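Local atomic coordinates of BAG family molecular chaperone regulator 4 (Arabidopsis thaliana, PDB entry 4HWH), a protein that binds the ATPase domain of HSP70/HSC70 chaperones through its BAG domain, and as a co-chaperone probably regulates programmed cell death and stress responses. Residues A5-V10 / K63-A68; G12-L17 / M47-K52; D40-L45 / E78-L83. All coordinates share one frame; numbering follows the deposited sequence.

Interaction 1 (A5-V10 / K63-A68); sequences AAVNAV and KVQRKA
An apolar contact between Val7 and the aliphatic stems of Gln65 and Arg66 joins helix 3-29 to helix 63-86 near one end of the BAG three-helix bundle. Both segments lie near the starts of their helices and run in the same general direction. Val7 points toward the other helix, and the backbones come close: the CA atoms of Val7 and Arg66 are 6.0 Å apart. The two methyls of the valine divide the work. With CG1 anti to the backbone N (chi1 179°), that methyl is carried onto Gln65, where it meets the methylene CG at 3.5 Å. It also rests 4.0 Å from the backbone N of Arg66, a van der Waals approach. The second methyl, CG2, turns to the root of the Arg66 side chain and lies 4.2 Å from its CB. Gln65 bends at its second torsion (58°), which keeps its amide carbon CD 4.6 Å from Val7 CG1, so the methylene rather than the amide faces the valine. The Arg66 chain leads away, and its NH1 donates to the carbonyl of Ile56 in the connecting loop; the side chain of Ile56 in turn packs on Val7. Chemically, then, one buried valine takes hydrocarbon from two long polar residues: Arg66 sends its head to Ile56, while Gln65 keeps its amide at the edge of the contact, which is consistent with a join held mainly by shape and the exclusion of water.

Interaction 2 (G12-L17 / M47-K52); sequences GEVDKL and MRQLLK
Gln49 reaches across the groove between two antiparallel helices of the BAG three-helix bundle and packs on Glu13, Val14 and Leu17. The axes of the short segments 12-17 and 47-52 stand 10.5 Å apart, with their directions at 164°, and one glutamine spans the gap. The closest meeting is with Glu13, whose CB and CG lie over one face of the Gln49 amide: CG sits 3.3 Å from NE2, while CB is 3.7 Å from OE1. This is methylene on a flat amide, with the two side chains crossing at roughly a right angle. The Glu13 chain then bends at its second torsion (54°), taking the carboxylate away from Gln49, its plane turned 47° from that of the amide. The nearest atoms of the Glu13 side chain and a bound malonic acid, probably from the crystallisation liquor, are about 3 Å apart, in a pocket completed by Leu17 and Arg20. Gln49 is itself folded at its second torsion, presenting its stem to the apolar residues and its amide to Glu13. An alanine in place of Gln49 would probably leave the Glu13 methylenes without the amide they lie on and open a gap beside Val14 and Leu17. Val14, which also packs on Leu76 of helix 63-86, uses CG2 here, 4.1 Å from Gln49 CB, and Leu17 brings CD1 to 4.2 Å from Gln49 CG.

Interaction 3 (D40-L45 / E78-L83); sequences DMAAEL and EAVDKL
Val80 meets Ala42 and Ala43 through methyl groups alone, so no flat group, with faces or edges to cover, takes part in the contact between these segments. The valine works as a two-pronged fork laid against two successive alanines of helix 36-54. Its CG2 rests 4.3 Å from Ala42 CB, and its CG1 lies at the same 4.3 Å from Ala43 CB. A first torsion of 170° sets CG1 anti to the backbone N and turns the pair of methyls so that each faces one alanine. All three residues point toward the opposite segment. The small alanines let the backbones draw near, with the CA atoms of Ala43 and Val80 6.7 Å apart, although the methyls themselves sit at relaxed spacing. The two segments run in broadly opposite senses, well inclined to one another. Polar residues keep to the borders, where Asp40 forms a salt bridge through OD1 with Lys84, a second tie between the same two helices. Inside the bundle, Val80 also touches Val21 of helix 3-29 and Phe39, one turn before Ala43, so it is wedged between helices 3-29 and 36-54 where all three helices come together.

The three contacts follow one another along the long axis of the BAG bundle: interactions 1 and 2 have centres about 10 Å apart, 2 and 3 about 12 Å, and 1 and 3 about 21 Å, on opposite sides of the chain's centre. Each joins a different pair of helices: 3-29 with 63-86, 3-29 with 36-54, and 36-54 with 63-86. Along the chain, interaction 2 is nested within interaction 1, while interaction 3 interlocks with both. Interaction 2 touches its neighbours directly, through Val10 on Gln49 and Leu17 on Leu45. Together they close the bundle on all three sides; in related BAG domains the second and third helices carry the surface for the HSP70 ATPase domain.

Interaction 1 (A5-V10 / K63-A68)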
loop_
_atom_site.group_PDB
_atom_site.type_symbol
_atom_site.label_atom_id
_atom_site.label_comp_id
_atom_site.label_asym_id
_atom_site.label_seq_id
_atom_site.Cartn_x
_atom_site.Cartn_y
_atom_site.Cartn_z
ATOM N N ALA A 5 0.905 -5.068 18.588
ATOM C CA ALA A 5 -0.390 -4.491 18.255
ATOM C C ALA A 5 -0.244 -3.427 17.172
ATOM O O ALA A 5 -1.047 -3.360 16.243
ATOM C CB ALA A 5 -1.041 -3.902 19.494
ATOM N N ALA A 6 0.790 -2.603 17.299
ATOM C CA ALA A 6 1.028 -1.519 16.355
ATOM C C ALA A 6 1.299 -2.046 14.948
ATOM O O ALA A 6 0.798 -1.502 13.969
ATOM C CB ALA A 6 2.180 -0.644 16.831
ATOM N N VAL A 7 2.099 -3.103 14.851
ATOM C CA VAL A 7 2.396 -3.700 13.554
ATOM C C VAL A 7 1.140 -4.336 12.972
ATOM O O VAL A 7 0.853 -4.190 11.785
ATOM C CB VAL A 7 3.518 -4.752 13.648
ATOM C CG1 VAL A 7 3.776 -5.368 12.282
ATOM C CG2 VAL A 7 4.788 -4.122 14.192
ATOM N N ASN A 8 0.392 -5.037 13.816
ATOM C CA ASN A 8 -0.872 -5.635 13.401
ATOM C C ASN A 8 -1.840 -4.581 12.881
ATOM O O ASN A 8 -2.562 -4.813 11.911
ATOM C CB ASN A 8 -1.512 -6.400 14.562
ATOM C CG ASN A 8 -0.715 -7.627 14.960
ATOM O OD1 ASN A 8 0.119 -8.113 14.197
ATOM N ND2 ASN A 8 -0.972 -8.135 16.161
ATOM N N ALA A 9 -1.849 -3.422 13.533
ATOM C CA ALA A 9 -2.690 -2.307 13.109
ATOM C C ALA A 9 -2.315 -1.848 11.706
ATOM O O ALA A 9 -3.180 -1.578 10.876
ATOM C CB ALA A 9 -2.577 -1.152 14.091
ATOM N N VAL A 10 -1.017 -1.751 11.446
ATOM C CA VAL A 10 -0.554 -1.374 10.120
ATOM C C VAL A 10 -0.941 -2.439 9.098
ATOM O O VAL A 10 -1.432 -2.121 8.014
ATOM C CB VAL A 10 0.964 -1.168 10.088
ATOM C CG1 VAL A 10 1.451 -1.081 8.650
ATOM C CG2 VAL A 10 1.332 0.085 10.856
ATOM N N LYS A 63 9.962 -7.146 15.258
ATOM C CA LYS A 63 10.834 -6.562 14.247
ATOM C C LYS A 63 10.776 -7.360 12.947
ATOM O O LYS A 63 10.910 -6.802 11.858
ATOM C CB LYS A 63 12.279 -6.473 14.746
ATOM C CG LYS A 63 13.215 -5.773 13.765
ATOM C CD LYS A 63 14.667 -5.790 14.225
ATOM C CE LYS A 63 14.932 -4.764 15.318
ATOM N NZ LYS A 63 14.465 -5.229 16.652
ATOM N N VAL A 64 10.573 -8.668 13.065
ATOM C CA VAL A 64 10.479 -9.526 11.890
ATOM C C VAL A 64 9.239 -9.199 11.059
ATOM O O VAL A 64 9.333 -8.981 9.851
ATOM C CB VAL A 64 10.455 -11.017 12.274
ATOM C CG1 VAL A 64 10.177 -11.878 11.049
ATOM C CG2 VAL A 64 11.768 -11.415 12.932
ATOM N N GLN A 65 8.080 -9.171 11.706
ATOM C CA GLN A 65 6.836 -8.859 11.016
ATOM C C GLN A 65 6.827 -7.412 10.531
ATOM O O GLN A 65 6.245 -7.104 9.490
ATOM C CB GLN A 65 5.626 -9.131 11.914
ATOM C CG GLN A 65 4.292 -8.696 11.315
ATOM C CD GLN A 65 4.000 -9.351 9.973
ATOM O OE1 GLN A 65 4.231 -10.545 9.786
ATOM N NE2 GLN A 65 3.477 -8.567 9.036
ATOM N N ARG A 66 7.475 -6.529 11.284
ATOM C CA ARG A 66 7.594 -5.135 10.873
ATOM C C ARG A 66 8.317 -5.061 9.537
ATOM O O ARG A 66 7.850 -4.417 8.599
ATOM C CB ARG A 66 8.353 -4.313 11.917
ATOM C CG ARG A 66 8.410 -2.823 11.587
ATOM C CD ARG A 66 9.362 -2.067 12.503
ATOM N NE ARG A 66 10.758 -2.389 12.222
ATOM C CZ ARG A 66 11.774 -2.067 13.015
ATOM N NH1 ARG A 66 11.556 -1.411 14.148
ATOM N NH2 ARG A 66 13.011 -2.403 12.677
ATOM N N LYS A 67 9.465 -5.726 9.464
ATOM C CA LYS A 67 10.269 -5.748 8.252
ATOM C C LYS A 67 9.500 -6.408 7.113
ATOM O O LYS A 67 9.611 -6.002 5.958
ATOM C CB LYS A 67 11.582 -6.489 8.509
ATOM C CG LYS A 67 12.609 -6.371 7.394
ATOM C CD LYS A 67 13.846 -7.204 7.709
ATOM C CE LYS A 67 14.856 -7.159 6.575
ATOM N NZ LYS A 67 16.047 -8.007 6.865
ATOM N N ALA A 68 8.718 -7.430 7.446
ATOM C CA ALA A 68 7.882 -8.105 6.462
ATOM C C ALA A 68 6.867 -7.136 5.861
ATOM O O ALA A 68 6.636 -7.128 4.654
ATOM C CB ALA A 68 7.171 -9.287 7.095
#

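Interaction 2 (G12-L17 / M47-K52)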
loop_
_atom_site.group_PDB
_atom_site.type_symbol
_atom_site.label_atom_id
_atom_site.label_comp_id
_atom_site.label_asym_id
_atom_site.label_seq_id
_atom_site.Cartn_x
_atom_site.Cartn_y
_atom_site.Cartn_z
ATOM N N GLY A 12 -3.397 -4.452 9.041
ATOM C CA GLY A 12 -4.808 -4.347 8.724
ATOM C C GLY A 12 -5.073 -3.247 7.714
ATOM O O GLY A 12 -5.927 -3.381 6.836
ATOM N N GLU A 13 -4.331 -2.153 7.834
ATOM C CA GLU A 13 -4.518 -1.029 6.933
ATOM C C GLU A 13 -3.921 -1.343 5.565
ATOM O O GLU A 13 -4.496 -1.010 4.530
ATOM C CB GLU A 13 -3.891 0.237 7.513
ATOM C CG GLU A 13 -4.417 1.498 6.873
ATOM C CD GLU A 13 -5.930 1.570 6.930
ATOM O OE1 GLU A 13 -6.509 1.137 7.950
ATOM O OE2 GLU A 13 -6.536 2.058 5.954
ATOM N N VAL A 14 -2.767 -1.999 5.566
ATOM C CA VAL A 14 -2.133 -2.397 4.319
ATOM C C VAL A 14 -2.994 -3.419 3.574
ATOM O O VAL A 14 -3.049 -3.413 2.343
ATOM C CB VAL A 14 -0.708 -2.933 4.558
ATOM C CG1 VAL A 14 -0.089 -3.400 3.254
ATOM C CG2 VAL A 14 0.154 -1.844 5.195
ATOM N N ASP A 15 -3.678 -4.288 4.317
ATOM C CA ASP A 15 -4.622 -5.222 3.710
ATOM C C ASP A 15 -5.688 -4.467 2.924
ATOM O O ASP A 15 -5.990 -4.806 1.781
ATOM C CB ASP A 15 -5.298 -6.100 4.770
ATOM C CG ASP A 15 -4.392 -7.203 5.282
ATOM O OD1 ASP A 15 -3.342 -7.458 4.658
ATOM O OD2 ASP A 15 -4.737 -7.824 6.310
ATOM N N LYS A 16 -6.260 -3.440 3.542
ATOM C CA LYS A 16 -7.267 -2.629 2.872
ATOM C C LYS A 16 -6.693 -1.992 1.613
ATOM O O LYS A 16 -7.339 -1.962 0.566
ATOM C CB LYS A 16 -7.803 -1.551 3.815
ATOM C CG LYS A 16 -8.760 -2.080 4.878
ATOM C CD LYS A 16 -9.175 -0.975 5.848
ATOM C CE LYS A 16 -10.017 -1.524 6.987
ATOM N NZ LYS A 16 -10.410 -0.455 7.944
ATOM N N LEU A 17 -5.473 -1.476 1.720
ATOM C CA LEU A 17 -4.827 -0.851 0.575
ATOM C C LEU A 17 -4.512 -1.878 -0.508
ATOM O O LEU A 17 -4.630 -1.594 -1.698
ATOM C CB LEU A 17 -3.569 -0.099 1.017
ATOM C CG LEU A 17 -3.886 1.148 1.854
ATOM C CD1 LEU A 17 -2.641 1.692 2.561
ATOM C CD2 LEU A 17 -4.531 2.219 0.982
ATOM N N MET A 47 2.617 5.232 1.890
ATOM C CA MET A 47 3.736 5.949 2.500
ATOM C C MET A 47 3.467 6.275 3.970
ATOM O O MET A 47 4.369 6.219 4.805
ATOM C CB MET A 47 4.052 7.223 1.711
ATOM C CG MET A 47 4.635 6.945 0.329
ATOM S SD MET A 47 5.143 8.433 -0.555
ATOM C CE MET A 47 5.563 7.755 -2.160
ATOM N N ARG A 48 2.220 6.604 4.284
ATOM C CA ARG A 48 1.842 6.893 5.662
ATOM C C ARG A 48 1.999 5.651 6.534
ATOM O O ARG A 48 2.412 5.738 7.690
ATOM C CB ARG A 48 0.403 7.410 5.721
ATOM C CG ARG A 48 0.224 8.802 5.133
ATOM C CD ARG A 48 0.609 9.872 6.143
ATOM N NE ARG A 48 -0.229 9.804 7.334
ATOM C CZ ARG A 48 0.049 10.410 8.484
ATOM N NH1 ARG A 48 -0.776 10.286 9.515
ATOM N NH2 ARG A 48 1.153 11.134 8.605
ATOM N N GLN A 49 1.666 4.488 5.976
ATOM C CA GLN A 49 1.824 3.243 6.714
ATOM C C GLN A 49 3.302 2.941 6.936
ATOM O O GLN A 49 3.681 2.409 7.977
ATOM C CB GLN A 49 1.104 2.083 6.017
ATOM C CG GLN A 49 -0.415 2.200 6.078
ATOM C CD GLN A 49 -0.933 2.388 7.498
ATOM O OE1 GLN A 49 -0.580 1.635 8.408
ATOM N NE2 GLN A 49 -1.780 3.389 7.690
ATOM N N LEU A 50 4.132 3.305 5.964
ATOM C CA LEU A 50 5.573 3.116 6.078
ATOM C C LEU A 50 6.122 3.978 7.214
ATOM O O LEU A 50 6.960 3.534 7.997
ATOM C CB LEU A 50 6.257 3.480 4.759
ATOM C CG LEU A 50 7.632 2.884 4.472
ATOM C CD1 LEU A 50 7.579 1.366 4.543
ATOM C CD2 LEU A 50 8.121 3.345 3.104
ATOM N N LEU A 51 5.639 5.212 7.300
ATOM C CA LEU A 51 6.045 6.119 8.370
ATOM C C LEU A 51 5.656 5.567 9.734
ATOM O O LEU A 51 6.419 5.666 10.695
ATOM C CB LEU A 51 5.418 7.498 8.169
ATOM C CG LEU A 51 5.995 8.339 7.033
ATOM C CD1 LEU A 51 5.167 9.604 6.855
ATOM C CD2 LEU A 51 7.446 8.675 7.318
ATOM N N LYS A 52 4.461 4.991 9.813
ATOM C CA LYS A 52 3.989 4.392 11.053
ATOM C C LYS A 52 4.934 3.275 11.492
ATOM O O LYS A 52 5.351 3.227 12.646
ATOM C CB LYS A 52 2.560 3.866 10.891
ATOM C CG LYS A 52 1.944 3.353 12.187
ATOM C CD LYS A 52 0.428 3.231 12.085
ATOM C CE LYS A 52 -0.182 2.806 13.417
ATOM N NZ LYS A 52 -1.663 2.639 13.345
#

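Interaction 3 (D40-L45 / E78-L83)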
loop_
_atom_site.group_PDB
_atom_site.type_symbol
_atom_site.label_atom_id
_atom_site.label_comp_id
_atom_site.label_asym_id
_atom_site.label_seq_id
_atom_site.Cartn_x
_atom_site.Cartn_y
_atom_site.Cartn_z
ATOM N N ASP A 40 -2.386 8.189 -6.848
ATOM C CA ASP A 40 -1.593 9.017 -5.953
ATOM C C ASP A 40 -2.043 8.891 -4.501
ATOM O O ASP A 40 -1.213 8.846 -3.595
ATOM C CB ASP A 40 -1.599 10.475 -6.418
ATOM C CG ASP A 40 -0.740 10.686 -7.650
ATOM O OD1 ASP A 40 0.089 9.804 -7.947
ATOM O OD2 ASP A 40 -0.888 11.726 -8.316
ATOM N N MET A 41 -3.350 8.823 -4.272
ATOM C CA MET A 41 -3.844 8.607 -2.916
ATOM C C MET A 41 -3.411 7.244 -2.382
ATOM O O MET A 41 -3.027 7.125 -1.217
ATOM C CB MET A 41 -5.368 8.730 -2.855
ATOM C CG MET A 41 -5.889 10.153 -2.908
ATOM S SD MET A 41 -7.656 10.209 -2.529
ATOM C CE MET A 41 -8.341 9.418 -3.980
ATOM N N ALA A 42 -3.478 6.214 -3.222
ATOM C CA ALA A 42 -3.040 4.887 -2.791
ATOM C C ALA A 42 -1.557 4.920 -2.422
ATOM O O ALA A 42 -1.142 4.349 -1.411
ATOM C CB ALA A 42 -3.303 3.842 -3.878
ATOM N N ALA A 43 -0.762 5.589 -3.249
ATOM C CA ALA A 43 0.669 5.695 -2.986
ATOM C C ALA A 43 0.905 6.467 -1.689
ATOM O O ALA A 43 1.724 6.072 -0.858
ATOM C CB ALA A 43 1.384 6.369 -4.159
ATOM N N GLU A 44 0.175 7.563 -1.515
ATOM C CA GLU A 44 0.313 8.375 -0.312
ATOM C C GLU A 44 -0.040 7.587 0.952
ATOM O O GLU A 44 0.660 7.670 1.965
ATOM C CB GLU A 44 -0.555 9.634 -0.409
ATOM C CG GLU A 44 -0.838 10.302 0.932
ATOM C CD GLU A 44 0.410 10.845 1.608
ATOM O OE1 GLU A 44 1.440 11.021 0.923
ATOM O OE2 GLU A 44 0.362 11.097 2.831
ATOM N N LEU A 45 -1.127 6.826 0.898
ATOM C CA LEU A 45 -1.570 6.108 2.083
ATOM C C LEU A 45 -0.599 4.988 2.433
ATOM O O LEU A 45 -0.393 4.678 3.603
ATOM C CB LEU A 45 -2.992 5.581 1.906
ATOM C CG LEU A 45 -4.063 6.677 1.857
ATOM C CD1 LEU A 45 -5.427 6.080 1.547
ATOM C CD2 LEU A 45 -4.097 7.455 3.171
ATOM N N GLU A 78 5.279 -0.450 -5.965
ATOM C CA GLU A 78 5.700 -0.768 -7.324
ATOM C C GLU A 78 4.494 -1.068 -8.204
ATOM O O GLU A 78 4.419 -0.611 -9.340
ATOM C CB GLU A 78 6.664 -1.955 -7.323
ATOM C CG GLU A 78 7.994 -1.660 -6.651
ATOM C CD GLU A 78 8.968 -2.819 -6.739
ATOM O OE1 GLU A 78 8.646 -3.818 -7.419
ATOM O OE2 GLU A 78 10.054 -2.729 -6.127
ATOM N N ALA A 79 3.545 -1.832 -7.672
ATOM C CA ALA A 79 2.336 -2.155 -8.421
ATOM C C ALA A 79 1.553 -0.892 -8.782
ATOM O O ALA A 79 1.035 -0.770 -9.892
ATOM C CB ALA A 79 1.464 -3.123 -7.637
ATOM N N VAL A 80 1.472 0.048 -7.844
ATOM C CA VAL A 80 0.763 1.302 -8.090
ATOM C C VAL A 80 1.475 2.139 -9.151
ATOM O O VAL A 80 0.835 2.679 -10.056
ATOM C CB VAL A 80 0.578 2.122 -6.798
ATOM C CG1 VAL A 80 0.055 3.521 -7.117
ATOM C CG2 VAL A 80 -0.378 1.395 -5.847
ATOM N N ASP A 81 2.797 2.240 -9.041
ATOM C CA ASP A 81 3.592 2.949 -10.042
ATOM C C ASP A 81 3.299 2.404 -11.435
ATOM O O ASP A 81 3.107 3.162 -12.387
ATOM C CB ASP A 81 5.088 2.803 -9.753
ATOM C CG ASP A 81 5.518 3.558 -8.519
ATOM O OD1 ASP A 81 4.853 4.554 -8.171
ATOM O OD2 ASP A 81 6.528 3.157 -7.900
ATOM N N LYS A 82 3.269 1.079 -11.542
ATOM C CA LYS A 82 3.048 0.416 -12.820
ATOM C C LYS A 82 1.679 0.769 -13.388
ATOM O O LYS A 82 1.556 1.083 -14.567
ATOM C CB LYS A 82 3.188 -1.102 -12.675
ATOM C CG LYS A 82 4.628 -1.605 -12.665
ATOM C CD LYS A 82 5.547 -0.637 -11.936
ATOM C CE LYS A 82 6.838 -1.299 -11.489
ATOM N NZ LYS A 82 7.634 -0.378 -10.628
ATOM N N LEU A 83 0.654 0.716 -12.545
ATOM C CA LEU A 83 -0.687 1.113 -12.954
ATOM C C LEU A 83 -0.723 2.556 -13.434
ATOM O O LEU A 83 -1.287 2.857 -14.484
ATOM C CB LEU A 83 -1.672 0.951 -11.799
ATOM C CG LEU A 83 -2.211 -0.448 -11.536
ATOM C CD1 LEU A 83 -3.314 -0.380 -10.495
ATOM C CD2 LEU A 83 -2.724 -1.050 -12.830
#